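Local coordinates for endonuclease IV (Thermus thermophilus, PDB 3AAM), which cleaves DNA phosphodiester bonds at apurinic or apyrimidinic sites, leaving a 3'-hydroxyl group and a 5'-terminal sugar phosphate, and also has 3'-5' exonuclease activity, at residues Y104-P109 with L137-A142; P163-L168 with R199-H204; I68-L73 with A91-K96; A30-A35 with V244-T249; V74-E79 with E115-G120. One frame throughout, in Å; residues are numbered along the deposited sequence.

Contact 1 of 5, residues Y104-P109 with L137-A142; sequences YVVVHP and LVENTA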
# COMPACT_ATOMS: atom_id res chain seq x y z
N TYR A 104 5.25 2.41 7.73
CA TYR A 104 3.94 2.62 7.12
C TYR A 104 2.96 1.46 7.20
O TYR A 104 3.34 0.29 7.12
CB TYR A 104 4.09 2.98 5.64
CG TYR A 104 4.87 4.25 5.38
CD1 TYR A 104 4.37 5.49 5.76
CD2 TYR A 104 6.12 4.20 4.76
CE1 TYR A 104 5.10 6.66 5.55
CE2 TYR A 104 6.86 5.36 4.54
CZ TYR A 104 6.34 6.59 4.94
OH TYR A 104 7.07 7.74 4.75
N VAL A 105 1.68 1.80 7.35
CA VAL A 105 0.59 0.84 7.35
C VAL A 105 -0.38 1.41 6.32
O VAL A 105 -0.72 2.59 6.38
CB VAL A 105 -0.13 0.76 8.72
CG1 VAL A 105 -1.41 -0.07 8.60
CG2 VAL A 105 0.79 0.13 9.75
N VAL A 106 -0.80 0.60 5.36
CA VAL A 106 -1.71 1.06 4.32
C VAL A 106 -3.02 0.29 4.35
O VAL A 106 -3.04 -0.92 4.56
CB VAL A 106 -1.04 0.94 2.92
CG1 VAL A 106 -0.67 -0.51 2.63
CG2 VAL A 106 -1.96 1.48 1.84
N VAL A 107 -4.12 1.01 4.15
CA VAL A 107 -5.45 0.41 4.20
C VAL A 107 -6.35 1.00 3.13
O VAL A 107 -6.17 2.15 2.75
CB VAL A 107 -6.10 0.66 5.58
CG1 VAL A 107 -6.23 2.15 5.83
CG2 VAL A 107 -7.46 -0.02 5.67
N HIS A 108 -7.30 0.22 2.63
CA HIS A 108 -8.22 0.78 1.66
C HIS A 108 -9.29 1.49 2.52
O HIS A 108 -9.56 1.08 3.64
CB HIS A 108 -8.81 -0.30 0.73
CG HIS A 108 -9.55 -1.41 1.43
ND1 HIS A 108 -10.11 -2.47 0.74
CD2 HIS A 108 -9.83 -1.62 2.74
CE1 HIS A 108 -10.70 -3.29 1.60
NE2 HIS A 108 -10.54 -2.80 2.81
N PRO A 109 -9.86 2.59 2.01
CA PRO A 109 -10.88 3.37 2.73
C PRO A 109 -12.11 2.61 3.19
O PRO A 109 -12.61 2.83 4.29
CB PRO A 109 -11.23 4.47 1.73
CG PRO A 109 -9.98 4.65 0.97
CD PRO A 109 -9.52 3.24 0.73
N LEU A 137 -1.56 5.13 5.93
CA LEU A 137 -1.79 5.58 4.57
C LEU A 137 -3.13 5.08 4.07
O LEU A 137 -3.48 3.92 4.27
CB LEU A 137 -0.70 5.03 3.64
CG LEU A 137 0.75 5.34 4.00
CD1 LEU A 137 1.69 4.73 2.97
CD2 LEU A 137 0.94 6.85 4.07
N VAL A 138 -3.89 5.96 3.41
CA VAL A 138 -5.18 5.57 2.86
C VAL A 138 -5.00 5.52 1.35
O VAL A 138 -4.41 6.42 0.76
CB VAL A 138 -6.30 6.57 3.22
CG1 VAL A 138 -6.57 6.52 4.72
CG2 VAL A 138 -5.91 7.98 2.80
N GLU A 139 -5.51 4.46 0.72
CA GLU A 139 -5.38 4.30 -0.72
C GLU A 139 -6.56 4.88 -1.47
O GLU A 139 -7.67 4.94 -0.95
CB GLU A 139 -5.30 2.81 -1.10
CG GLU A 139 -4.64 1.90 -0.08
CD GLU A 139 -4.74 0.42 -0.44
OE1 GLU A 139 -5.80 -0.01 -0.95
OE2 GLU A 139 -3.77 -0.32 -0.19
N ASN A 140 -6.31 5.31 -2.70
CA ASN A 140 -7.40 5.79 -3.54
C ASN A 140 -8.01 4.48 -4.04
O ASN A 140 -7.34 3.44 -4.04
CB ASN A 140 -6.89 6.63 -4.71
CG ASN A 140 -5.87 5.89 -5.55
OD1 ASN A 140 -4.78 5.57 -5.07
ND2 ASN A 140 -6.21 5.62 -6.80
N THR A 141 -9.27 4.52 -4.45
CA THR A 141 -9.95 3.31 -4.90
C THR A 141 -10.54 3.40 -6.30
O THR A 141 -10.56 4.47 -6.92
CB THR A 141 -11.08 2.94 -3.94
OG1 THR A 141 -12.10 3.95 -3.99
CG2 THR A 141 -10.55 2.84 -2.52
N ALA A 142 -11.04 2.27 -6.79
CA ALA A 142 -11.66 2.19 -8.10
C ALA A 142 -13.01 2.90 -8.09
O ALA A 142 -13.56 3.24 -9.14
CB ALA A 142 -11.83 0.73 -8.51
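V106 pairs with L137 and V107 with V138 as two parallel bridges, the strand directions diverging by 28°. Three backbone bonds define the register: L137 N to V105 O (2.7 Å), V107 N to L137 O (3.0 Å) and E139 N to V107 O (3.1 Å). V138 CA makes a CA-H...O contact with V107 O. These are neighbouring strands of the TIM barrel, joined by helix 114-128 in a beta-alpha-beta unit. V106 and L137 share the inner face; V107 and V138 lie on the other.

On the inner face, L137 CD1 rests obliquely against Y104 CD1 (3.9 Å). E139 crosses V106 at about a right angle, so that V106 CG2, anti to the backbone N, meets both E139 CG and E139 OE2 (3.3 Å each). Beyond the strands P109 and T141 meet tip to tip, with T141 CG2 only 3.4 Å from P109 CD, tighter than ordinary carbon contact. The carbons of the P109 ring also cover E139 O, which is buried and has no polar partner in the model.

The backbone bond anchors E139 N and V106 packs along one side of its chain, which probably limits where the carboxylate can lie. That side chain is about 3 Å from a bound phosphate, probably from the crystallisation liquor, and about 6 Å from the manganese (nearest atoms), consistent with an acid beside the metal site.

Contact 2 of 5, residues P163-L168 with R199-H204; sequences PLQVCL and RVPVVH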
# COMPACT_ATOMS: atom_id res chain seq x y z
N PRO A 163 -2.84 12.99 10.81
CA PRO A 163 -1.47 12.61 10.46
C PRO A 163 -1.49 11.56 9.35
O PRO A 163 -0.46 10.97 9.02
CB PRO A 163 -0.93 12.05 11.77
CG PRO A 163 -2.13 11.36 12.33
CD PRO A 163 -3.25 12.36 12.08
N LEU A 164 -2.67 11.33 8.78
CA LEU A 164 -2.82 10.35 7.70
C LEU A 164 -2.16 10.85 6.43
O LEU A 164 -2.11 12.06 6.18
CB LEU A 164 -4.29 10.10 7.40
CG LEU A 164 -5.21 9.56 8.49
CD1 LEU A 164 -6.66 9.61 8.02
CD2 LEU A 164 -4.80 8.14 8.83
N GLN A 165 -1.64 9.92 5.64
CA GLN A 165 -1.05 10.27 4.36
C GLN A 165 -1.68 9.37 3.32
O GLN A 165 -2.58 8.59 3.64
CB GLN A 165 0.47 10.14 4.40
CG GLN A 165 1.11 11.29 5.16
CD GLN A 165 2.62 11.32 5.07
OE1 GLN A 165 3.19 11.25 3.98
NE2 GLN A 165 3.28 11.43 6.23
N VAL A 166 -1.22 9.46 2.08
CA VAL A 166 -1.83 8.69 1.00
C VAL A 166 -0.95 7.71 0.25
O VAL A 166 0.25 7.92 0.10
CB VAL A 166 -2.45 9.68 -0.03
CG1 VAL A 166 -2.89 8.94 -1.29
CG2 VAL A 166 -3.61 10.43 0.60
N CYS A 167 -1.57 6.62 -0.20
CA CYS A 167 -0.90 5.63 -1.01
C CYS A 167 -1.63 5.64 -2.35
O CYS A 167 -2.83 5.38 -2.41
CB CYS A 167 -0.99 4.22 -0.41
SG CYS A 167 -0.41 2.93 -1.56
N LEU A 168 -0.91 5.96 -3.42
CA LEU A 168 -1.51 5.97 -4.74
C LEU A 168 -1.45 4.59 -5.37
O LEU A 168 -0.38 3.99 -5.45
CB LEU A 168 -0.76 6.94 -5.65
CG LEU A 168 -1.05 6.76 -7.15
CD1 LEU A 168 -2.49 7.18 -7.45
CD2 LEU A 168 -0.06 7.58 -7.96
N ARG A 199 2.81 14.09 0.41
CA ARG A 199 2.05 13.23 1.31
C ARG A 199 1.70 11.89 0.66
O ARG A 199 0.72 11.25 1.05
CB ARG A 199 0.76 13.93 1.76
CG ARG A 199 0.98 15.36 2.26
CD ARG A 199 1.95 15.42 3.43
NE ARG A 199 1.38 14.87 4.66
CZ ARG A 199 1.96 14.97 5.86
NH1 ARG A 199 3.12 15.60 5.99
NH2 ARG A 199 1.38 14.44 6.92
N VAL A 200 2.49 11.49 -0.33
CA VAL A 200 2.27 10.21 -1.01
C VAL A 200 3.60 9.45 -0.97
O VAL A 200 4.33 9.39 -1.97
CB VAL A 200 1.86 10.40 -2.48
CG1 VAL A 200 1.48 9.06 -3.09
CG2 VAL A 200 0.69 11.37 -2.57
N PRO A 201 3.94 8.87 0.19
CA PRO A 201 5.19 8.14 0.35
C PRO A 201 5.30 6.77 -0.32
O PRO A 201 6.40 6.30 -0.61
CB PRO A 201 5.34 8.05 1.86
CG PRO A 201 3.92 7.92 2.32
CD PRO A 201 3.21 8.96 1.47
N VAL A 202 4.15 6.15 -0.56
CA VAL A 202 4.13 4.82 -1.16
C VAL A 202 3.17 4.75 -2.33
O VAL A 202 2.08 5.31 -2.30
CB VAL A 202 3.71 3.75 -0.12
CG1 VAL A 202 3.71 2.38 -0.77
CG2 VAL A 202 4.65 3.79 1.07
N VAL A 203 3.60 4.04 -3.37
CA VAL A 203 2.79 3.86 -4.56
C VAL A 203 2.58 2.37 -4.81
O VAL A 203 3.55 1.60 -4.81
CB VAL A 203 3.47 4.45 -5.82
CG1 VAL A 203 2.64 4.12 -7.06
CG2 VAL A 203 3.65 5.96 -5.68
N HIS A 204 1.33 1.95 -4.97
CA HIS A 204 1.05 0.56 -5.31
C HIS A 204 0.99 0.63 -6.83
O HIS A 204 -0.04 1.02 -7.40
CB HIS A 204 -0.28 0.08 -4.73
CG HIS A 204 -0.23 -0.26 -3.27
ND1 HIS A 204 0.93 -0.65 -2.63
CD2 HIS A 204 -1.21 -0.30 -2.33
CE1 HIS A 204 0.66 -0.92 -1.36
NE2 HIS A 204 -0.63 -0.72 -1.16
O HOH W 1 -1.38 14.55 7.06
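Q165 lies across R199 at about a right angle, and this is the broadest overlap at the outer end of the contact. R199 folds back through bends at its second and third torsions, laying one guanidinium face under the Q165 amide; Q165 CD sits 3.6 Å above that plane and the two flat groups are 31° apart. A water tucks in beside them, giving a hydrogen bond to L164 O and taking one from R199 NH2 (2.8 Å). Q165 OE1 nestles against P201 CD at 3.4 Å.

Next along, V166 O fills a notch between V200 and P201, with V200 CA 3.2 Å away in a CA-H...O contact. The pairing slips here: V166 is opposite V200, but C167 is opposite V202, so P201 is an extra residue. From that point strands 165-169 and 202-208 run parallel as neighbours in the TIM barrel, and H204 N reaches L168 O at 2.7 Å.

The two faces of the sheet are filled differently. On the side of L168, V200 CG1 pushes up against L168 CB (4.0 Å), and V203 CG1 comes more loosely to L168 CD2. On the inner side the C167 sulfur, swung anti to its own backbone N (chi1 170°), stands over the face of the H204 ring, 3.6 Å from the centroid and 17° off the normal, while its flank meets V202 CG1.

Contact 3 of 5, residues I68-L73 with A91-K96; sequences IHASYL and ADDLEK. With PO4 (phosphate ion), chain C.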
# COMPACT_ATOMS: atom_id res chain seq x y z
N ILE A 68 3.20 -2.31 5.97
CA ILE A 68 2.29 -3.34 6.43
C ILE A 68 0.93 -3.02 5.81
O ILE A 68 0.44 -1.89 5.93
CB ILE A 68 2.18 -3.39 7.97
CG1 ILE A 68 3.37 -4.17 8.54
CG2 ILE A 68 0.86 -4.02 8.39
CD1 ILE A 68 3.43 -4.24 10.05
N HIS A 69 0.35 -3.99 5.12
CA HIS A 69 -0.94 -3.81 4.48
C HIS A 69 -2.03 -4.37 5.39
O HIS A 69 -1.89 -5.47 5.92
CB HIS A 69 -0.98 -4.54 3.13
CG HIS A 69 -2.03 -4.03 2.19
ND1 HIS A 69 -3.36 -3.96 2.51
CD2 HIS A 69 -1.92 -3.54 0.93
CE1 HIS A 69 -4.04 -3.45 1.49
NE2 HIS A 69 -3.19 -3.19 0.52
N ALA A 70 -3.10 -3.61 5.58
CA ALA A 70 -4.22 -4.07 6.40
C ALA A 70 -5.00 -5.07 5.55
O ALA A 70 -4.90 -5.07 4.33
CB ALA A 70 -5.12 -2.89 6.77
N SER A 71 -5.80 -5.92 6.19
CA SER A 71 -6.57 -6.90 5.44
C SER A 71 -7.69 -6.25 4.65
O SER A 71 -8.15 -5.16 4.99
CB SER A 71 -7.18 -7.94 6.38
OG SER A 71 -8.11 -8.74 5.67
N TYR A 72 -8.14 -6.93 3.60
CA TYR A 72 -9.23 -6.44 2.78
C TYR A 72 -10.51 -6.48 3.62
O TYR A 72 -11.51 -5.84 3.28
CB TYR A 72 -9.38 -7.32 1.54
CG TYR A 72 -9.70 -8.77 1.86
CD1 TYR A 72 -11.01 -9.19 2.10
CD2 TYR A 72 -8.68 -9.72 1.95
CE1 TYR A 72 -11.30 -10.51 2.41
CE2 TYR A 72 -8.96 -11.04 2.26
CZ TYR A 72 -10.27 -11.44 2.50
OH TYR A 72 -10.54 -12.75 2.81
N LEU A 73 -10.46 -7.24 4.71
CA LEU A 73 -11.61 -7.38 5.60
C LEU A 73 -11.96 -6.07 6.27
O LEU A 73 -13.12 -5.83 6.62
CB LEU A 73 -11.31 -8.42 6.69
CG LEU A 73 -11.22 -9.88 6.25
CD1 LEU A 73 -10.87 -10.75 7.45
CD2 LEU A 73 -12.53 -10.31 5.61
N ALA A 91 -6.01 -1.20 14.23
CA ALA A 91 -5.22 -0.77 15.38
C ALA A 91 -4.14 -1.81 15.63
O ALA A 91 -3.01 -1.48 15.97
CB ALA A 91 -6.11 -0.64 16.61
N ASP A 92 -4.49 -3.08 15.44
CA ASP A 92 -3.53 -4.17 15.62
C ASP A 92 -2.41 -4.02 14.60
O ASP A 92 -1.24 -4.17 14.94
CB ASP A 92 -4.22 -5.53 15.45
CG ASP A 92 -3.22 -6.68 15.34
OD1 ASP A 92 -2.52 -6.96 16.33
OD2 ASP A 92 -3.15 -7.30 14.26
N ASP A 93 -2.76 -3.72 13.35
CA ASP A 93 -1.74 -3.54 12.31
C ASP A 93 -0.77 -2.44 12.71
O ASP A 93 0.44 -2.58 12.55
CB ASP A 93 -2.37 -3.16 10.96
CG ASP A 93 -3.18 -4.29 10.34
OD1 ASP A 93 -2.79 -5.46 10.48
OD2 ASP A 93 -4.20 -3.98 9.68
N LEU A 94 -1.30 -1.34 13.22
CA LEU A 94 -0.47 -0.21 13.63
C LEU A 94 0.43 -0.54 14.81
O LEU A 94 1.59 -0.14 14.85
CB LEU A 94 -1.36 0.99 13.96
CG LEU A 94 -2.10 1.60 12.77
CD1 LEU A 94 -3.23 2.50 13.25
CD2 LEU A 94 -1.12 2.38 11.91
N GLU A 95 -0.12 -1.27 15.78
CA GLU A 95 0.63 -1.67 16.96
C GLU A 95 1.77 -2.63 16.58
O GLU A 95 2.89 -2.50 17.07
CB GLU A 95 -0.31 -2.34 17.97
CG GLU A 95 -1.27 -1.36 18.65
CD GLU A 95 -2.53 -2.02 19.16
OE1 GLU A 95 -2.55 -3.26 19.32
OE2 GLU A 95 -3.52 -1.29 19.41
N LYS A 96 1.47 -3.57 15.68
CA LYS A 96 2.47 -4.52 15.23
C LYS A 96 3.55 -3.78 14.44
O LYS A 96 4.74 -4.05 14.60
CB LYS A 96 1.80 -5.61 14.37
CG LYS A 96 0.85 -6.53 15.14
CD LYS A 96 1.61 -7.52 16.01
CE LYS A 96 0.74 -8.15 17.11
NZ LYS A 96 -0.45 -8.89 16.61
P PO4 C . -5.40 -3.39 -2.34
O1 PO4 C . -5.43 -4.93 -2.02
O2 PO4 C . -3.92 -2.86 -2.26
O3 PO4 C . -5.97 -3.14 -3.77
O4 PO4 C . -6.30 -2.63 -1.28
O HOH W 2 -2.32 -6.91 8.26
O HOH W 3 -5.91 -5.83 8.99
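I68 points at the helix and A70 lies beside D93, and the apolar part of the contact is light: I68 CG2 lies 4.2 Å from D93 CB, and I68 CD1 leans towards the backbone of K96. A70 CB is closer, at 3.2 Å from D93 OD2. Strand 66-69 and helix 82-100 thus open a beta-alpha-beta unit of the barrel.

The polar links across the contact run through water. One molecule donates to both H69 O and, at 2.7 Å, D93 OD1; a second accepts from S71 N and donates to D93 OD2 (2.6 Å). They tie D93 to H69, the last strand residue, and to S71 in the loop after it.

Among the charges, K36 makes salt bridges to both D93 and D92, and D92 OD1 also receives K96 NZ (2.8 Å) on its syn lone pair.

Bonds within 68-73 shape the loop. S71 OG accepts from L73 N at 2.9 Å, an ST turn, and is also hydrogen-bonded to P38 O. H69 ND1 donates 2.6 Å to A70 O, on an in-plane lone pair, which probably steadies the ring, whose other nitrogen, H69 NE2, donates to O2 of the phosphate (2.9 Å), probably a crystallisation ion.

The chemistry implies that D93, a buried acid with K36 and two waters as partners, probably ties the end of strand 66-69 and the following loop to helix 82-100.

Contact 4 of 5, residues A30-A35 with V244-T249; sequences AFQIFA and VFILET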
# COMPACT_ATOMS: atom_id res chain seq x y z
N ALA A 30 12.66 -2.55 -1.25
CA ALA A 30 11.52 -2.21 -0.41
C ALA A 30 10.61 -3.44 -0.41
O ALA A 30 10.71 -4.28 -1.30
CB ALA A 30 10.77 -1.02 -0.99
N PHE A 31 9.76 -3.56 0.60
CA PHE A 31 8.84 -4.69 0.65
C PHE A 31 7.61 -4.41 1.50
O PHE A 31 7.56 -3.45 2.27
CB PHE A 31 9.55 -5.97 1.12
CG PHE A 31 9.93 -5.98 2.58
CD1 PHE A 31 9.06 -6.51 3.54
CD2 PHE A 31 11.16 -5.49 3.00
CE1 PHE A 31 9.41 -6.53 4.89
CE2 PHE A 31 11.52 -5.51 4.34
CZ PHE A 31 10.65 -6.03 5.29
N GLN A 32 6.60 -5.26 1.32
CA GLN A 32 5.34 -5.12 2.03
C GLN A 32 4.91 -6.48 2.55
O GLN A 32 5.17 -7.50 1.93
CB GLN A 32 4.29 -4.57 1.06
CG GLN A 32 2.88 -4.47 1.61
CD GLN A 32 1.94 -3.78 0.64
OE1 GLN A 32 1.95 -2.56 0.50
NE2 GLN A 32 1.13 -4.58 -0.05
N ILE A 33 4.25 -6.48 3.71
CA ILE A 33 3.76 -7.70 4.34
C ILE A 33 2.44 -7.41 5.04
O ILE A 33 2.03 -6.25 5.16
CB ILE A 33 4.72 -8.21 5.42
CG1 ILE A 33 4.97 -7.11 6.46
CG2 ILE A 33 6.04 -8.66 4.80
CD1 ILE A 33 5.70 -7.58 7.71
N PHE A 34 1.77 -8.47 5.49
CA PHE A 34 0.54 -8.33 6.26
C PHE A 34 1.04 -8.51 7.69
O PHE A 34 2.17 -8.97 7.89
CB PHE A 34 -0.46 -9.45 5.95
CG PHE A 34 -1.13 -9.33 4.61
CD1 PHE A 34 -1.83 -8.18 4.26
CD2 PHE A 34 -1.09 -10.40 3.71
CE1 PHE A 34 -2.49 -8.09 3.04
CE2 PHE A 34 -1.75 -10.32 2.48
CZ PHE A 34 -2.45 -9.16 2.15
N ALA A 35 0.22 -8.14 8.67
CA ALA A 35 0.60 -8.31 10.07
C ALA A 35 -0.03 -9.59 10.62
O ALA A 35 0.24 -10.00 11.75
CB ALA A 35 0.14 -7.10 10.89
N VAL A 244 8.57 4.95 -2.44
CA VAL A 244 8.55 3.50 -2.38
C VAL A 244 7.45 2.95 -3.29
O VAL A 244 6.30 3.36 -3.20
CB VAL A 244 8.28 3.03 -0.94
CG1 VAL A 244 8.08 1.52 -0.91
CG2 VAL A 244 9.45 3.43 -0.05
N PHE A 245 7.82 2.02 -4.17
CA PHE A 245 6.87 1.42 -5.10
C PHE A 245 6.70 -0.06 -4.81
O PHE A 245 7.68 -0.81 -4.77
CB PHE A 245 7.36 1.61 -6.54
CG PHE A 245 7.35 3.04 -7.00
CD1 PHE A 245 6.29 3.53 -7.76
CD2 PHE A 245 8.38 3.91 -6.67
CE1 PHE A 245 6.26 4.85 -8.18
CE2 PHE A 245 8.36 5.24 -7.08
CZ PHE A 245 7.30 5.71 -7.84
N ILE A 246 5.46 -0.48 -4.59
CA ILE A 246 5.15 -1.88 -4.29
C ILE A 246 4.15 -2.44 -5.30
O ILE A 246 3.09 -1.85 -5.54
CB ILE A 246 4.53 -2.03 -2.87
CG1 ILE A 246 5.55 -1.60 -1.80
CG2 ILE A 246 4.10 -3.47 -2.63
CD1 ILE A 246 6.81 -2.46 -1.76
N LEU A 247 4.49 -3.57 -5.90
CA LEU A 247 3.62 -4.24 -6.86
C LEU A 247 2.87 -5.30 -6.05
O LEU A 247 3.47 -5.97 -5.20
CB LEU A 247 4.44 -4.91 -7.97
CG LEU A 247 3.64 -5.67 -9.03
CD1 LEU A 247 2.71 -4.72 -9.79
CD2 LEU A 247 4.61 -6.34 -9.99
N GLU A 248 1.57 -5.44 -6.30
CA GLU A 248 0.74 -6.40 -5.59
C GLU A 248 0.08 -7.36 -6.58
O GLU A 248 -1.08 -7.19 -6.94
CB GLU A 248 -0.34 -5.67 -4.79
CG GLU A 248 0.17 -4.57 -3.87
CD GLU A 248 -0.95 -3.84 -3.16
OE1 GLU A 248 -1.91 -3.43 -3.85
OE2 GLU A 248 -0.88 -3.68 -1.93
N THR A 249 0.83 -8.36 -7.02
CA THR A 249 0.31 -9.33 -7.98
C THR A 249 0.77 -10.73 -7.59
O THR A 249 1.57 -10.89 -6.68
CB THR A 249 0.82 -8.99 -9.39
OG1 THR A 249 2.25 -8.97 -9.39
CG2 THR A 249 0.29 -7.63 -9.83
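Q32 and E248 reach each other obliquely, their amide and carboxylate planes turned 69° apart. Q32 NE2 donates to E248 OE2 at 2.9 Å with an almost straight N-H...O angle of 171°. The acceptor lies in the amide plane and offers its anti lone pair, on the side away from the other carboxylate oxygen. Both side chains are extended beyond CG, and Q32 has CG anti to the backbone N (chi1 176°), which sends the amide across to E248.

I246 lies obliquely beneath this bond: its CG2 supports Q32 CB at 3.9 Å, while its CD1 reaches the backbone at F31 CA, also 3.9 Å. Farther down, A30 CB meets V244 CG1 at 3.7 Å. A leucine in place of Q32 would probably leave E248 OE2 without this donor and its carboxylate freer to turn.

E248 O also accepts from H219 ND1, a bond consistent with the backbone of E248 orienting H219, a manganese ligand. Strands 31-34 and 244-247 are not adjacent: strand 3-6 lies between them, pairing with 244-247 and hydrogen-bonded to Q32 through F6, so these side chains meet in the interior of the barrel. Such inward-pointing residues, polar towards the C-terminal ends of the strands, are the usual setting of a TIM-barrel active site.

Contact 5 of 5, residues V74-E79 with E115-G120; sequences VNLGAE and ERVKEG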
# COMPACT_ATOMS: atom_id res chain seq x y z
N VAL A 74 -10.96 -5.22 6.45
CA VAL A 74 -11.19 -3.94 7.11
C VAL A 74 -12.07 -3.01 6.29
O VAL A 74 -11.78 -2.71 5.13
CB VAL A 74 -9.85 -3.23 7.40
CG1 VAL A 74 -10.11 -1.88 8.06
CG2 VAL A 74 -8.99 -4.10 8.30
N ASN A 75 -13.18 -2.57 6.88
CA ASN A 75 -14.08 -1.64 6.22
C ASN A 75 -14.42 -0.51 7.18
O ASN A 75 -15.36 -0.59 7.97
CB ASN A 75 -15.37 -2.33 5.76
CG ASN A 75 -16.30 -1.38 5.03
OD1 ASN A 75 -15.97 -0.21 4.81
ND2 ASN A 75 -17.47 -1.87 4.63
N LEU A 76 -13.63 0.56 7.12
CA LEU A 76 -13.81 1.71 7.99
C LEU A 76 -15.08 2.50 7.69
O LEU A 76 -15.41 3.43 8.42
CB LEU A 76 -12.60 2.63 7.90
CG LEU A 76 -11.25 1.97 8.23
CD1 LEU A 76 -10.13 2.95 7.90
CD2 LEU A 76 -11.20 1.55 9.69
N GLY A 77 -15.79 2.12 6.63
CA GLY A 77 -17.02 2.82 6.28
C GLY A 77 -18.27 2.09 6.74
O GLY A 77 -19.38 2.59 6.59
N ALA A 78 -18.09 0.91 7.33
CA ALA A 78 -19.23 0.11 7.79
C ALA A 78 -20.04 0.82 8.86
O ALA A 78 -19.49 1.45 9.76
CB ALA A 78 -18.74 -1.23 8.32
N GLU A 79 -21.36 0.71 8.75
CA GLU A 79 -22.26 1.30 9.73
C GLU A 79 -22.49 0.31 10.87
O GLU A 79 -22.67 0.71 12.02
CB GLU A 79 -23.60 1.67 9.08
CG GLU A 79 -23.56 2.93 8.23
CD GLU A 79 -23.19 4.17 9.03
OE1 GLU A 79 -23.84 4.42 10.07
OE2 GLU A 79 -22.25 4.89 8.63
N GLU A 115 -17.23 10.40 5.93
CA GLU A 115 -17.08 10.84 7.32
C GLU A 115 -16.89 9.66 8.27
O GLU A 115 -16.16 9.77 9.26
CB GLU A 115 -18.30 11.66 7.76
CG GLU A 115 -18.48 12.97 7.01
CD GLU A 115 -19.31 12.84 5.75
OE1 GLU A 115 -19.47 11.71 5.24
OE2 GLU A 115 -19.80 13.88 5.26
N ARG A 116 -17.53 8.54 7.97
CA ARG A 116 -17.42 7.34 8.80
C ARG A 116 -16.01 6.76 8.67
O ARG A 116 -15.43 6.26 9.64
CB ARG A 116 -18.47 6.31 8.37
CG ARG A 116 -18.46 5.01 9.15
CD ARG A 116 -18.76 5.20 10.63
NE ARG A 116 -19.25 3.96 11.23
CZ ARG A 116 -19.50 3.80 12.52
NH1 ARG A 116 -19.31 4.80 13.38
NH2 ARG A 116 -19.96 2.64 12.96
N VAL A 117 -15.46 6.82 7.46
CA VAL A 117 -14.12 6.31 7.20
C VAL A 117 -13.09 7.12 7.99
O VAL A 117 -12.21 6.56 8.64
CB VAL A 117 -13.78 6.37 5.69
CG1 VAL A 117 -12.32 6.02 5.47
CG2 VAL A 117 -14.66 5.39 4.93
N LYS A 118 -13.20 8.45 7.94
CA LYS A 118 -12.27 9.31 8.66
C LYS A 118 -12.38 8.99 10.15
O LYS A 118 -11.37 8.86 10.84
CB LYS A 118 -12.59 10.78 8.39
CG LYS A 118 -11.53 11.74 8.92
CD LYS A 118 -11.72 13.14 8.35
CE LYS A 118 -10.49 14.01 8.56
NZ LYS A 118 -10.64 15.32 7.87
N GLU A 119 -13.62 8.86 10.64
CA GLU A 119 -13.83 8.54 12.05
C GLU A 119 -13.12 7.23 12.39
O GLU A 119 -12.44 7.13 13.42
CB GLU A 119 -15.33 8.41 12.35
CG GLU A 119 -15.61 7.88 13.76
CD GLU A 119 -17.08 7.66 14.03
OE1 GLU A 119 -17.83 7.37 13.08
OE2 GLU A 119 -17.48 7.77 15.22
N GLY A 120 -13.26 6.23 11.52
CA GLY A 120 -12.62 4.95 11.75
C GLY A 120 -11.10 5.01 11.75
O GLY A 120 -10.45 4.44 12.63
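This is a loop-on-helix contact at the rim of the TIM barrel, where the loop L76-E79, between strand 66-69 and helix 82-100, lies against R116, V117 and G120 of helix 114-128. Two glycines allow the close approach: G77 CA is 3.7 Å from V117 CG2, and L76 comes down over G120, with L76 CD2 4.0 Å from G120 C. L76 O also receives a CA-H...O contact from V117 CA.

An Asx turn shapes the loop, G77 N donating to N75 OD1 at 3.0 Å from above the carbonyl plane. R116 supplies the polar grip. Its chain bends at the second torsion (chi2 62°), turning the guanidinium edge onto A78 O: R116 NE donates at 2.9 Å and 167°, and R116 NH2 adds a weak bond at 3.4 Å. At another part of that edge R116 NH1 forms a salt bridge to E119 OE1 (3.0 Å), met from above the carboxylate plane. W83 makes a cation-pi contact with R116, while E79 is salt-bridged to R113.

A methionine at R116 would probably leave A78 O without these donors and E119 without its cationic mate. One arginine thus ties a loop carbonyl to its own helix, its charge probably offset in part by E119.

Contacts 1 and 2 join neighbouring barrel strands, 3 backs a strand with a helix, and 4 spans the interior. Probable backbone hydrogen bonds connect them: V138 N to Q165 O (2.9 Å) joins contacts 1 and 2, V106 N to I68 O (2.8 Å) contacts 1 and 3, H69 N to I33 O (2.8 Å) contacts 3 and 4, and V203 N to V244 O (2.8 Å) contacts 2 and 4. H69, E139, H204 and E248 converge around the phosphate, beside the manganese held by H172, D217 and H219. Contact 5 sits outside, its centre about 24 Å from that of contact 4, but H108 NE2 reaches V74 O (2.6 Å) and links it to contact 1.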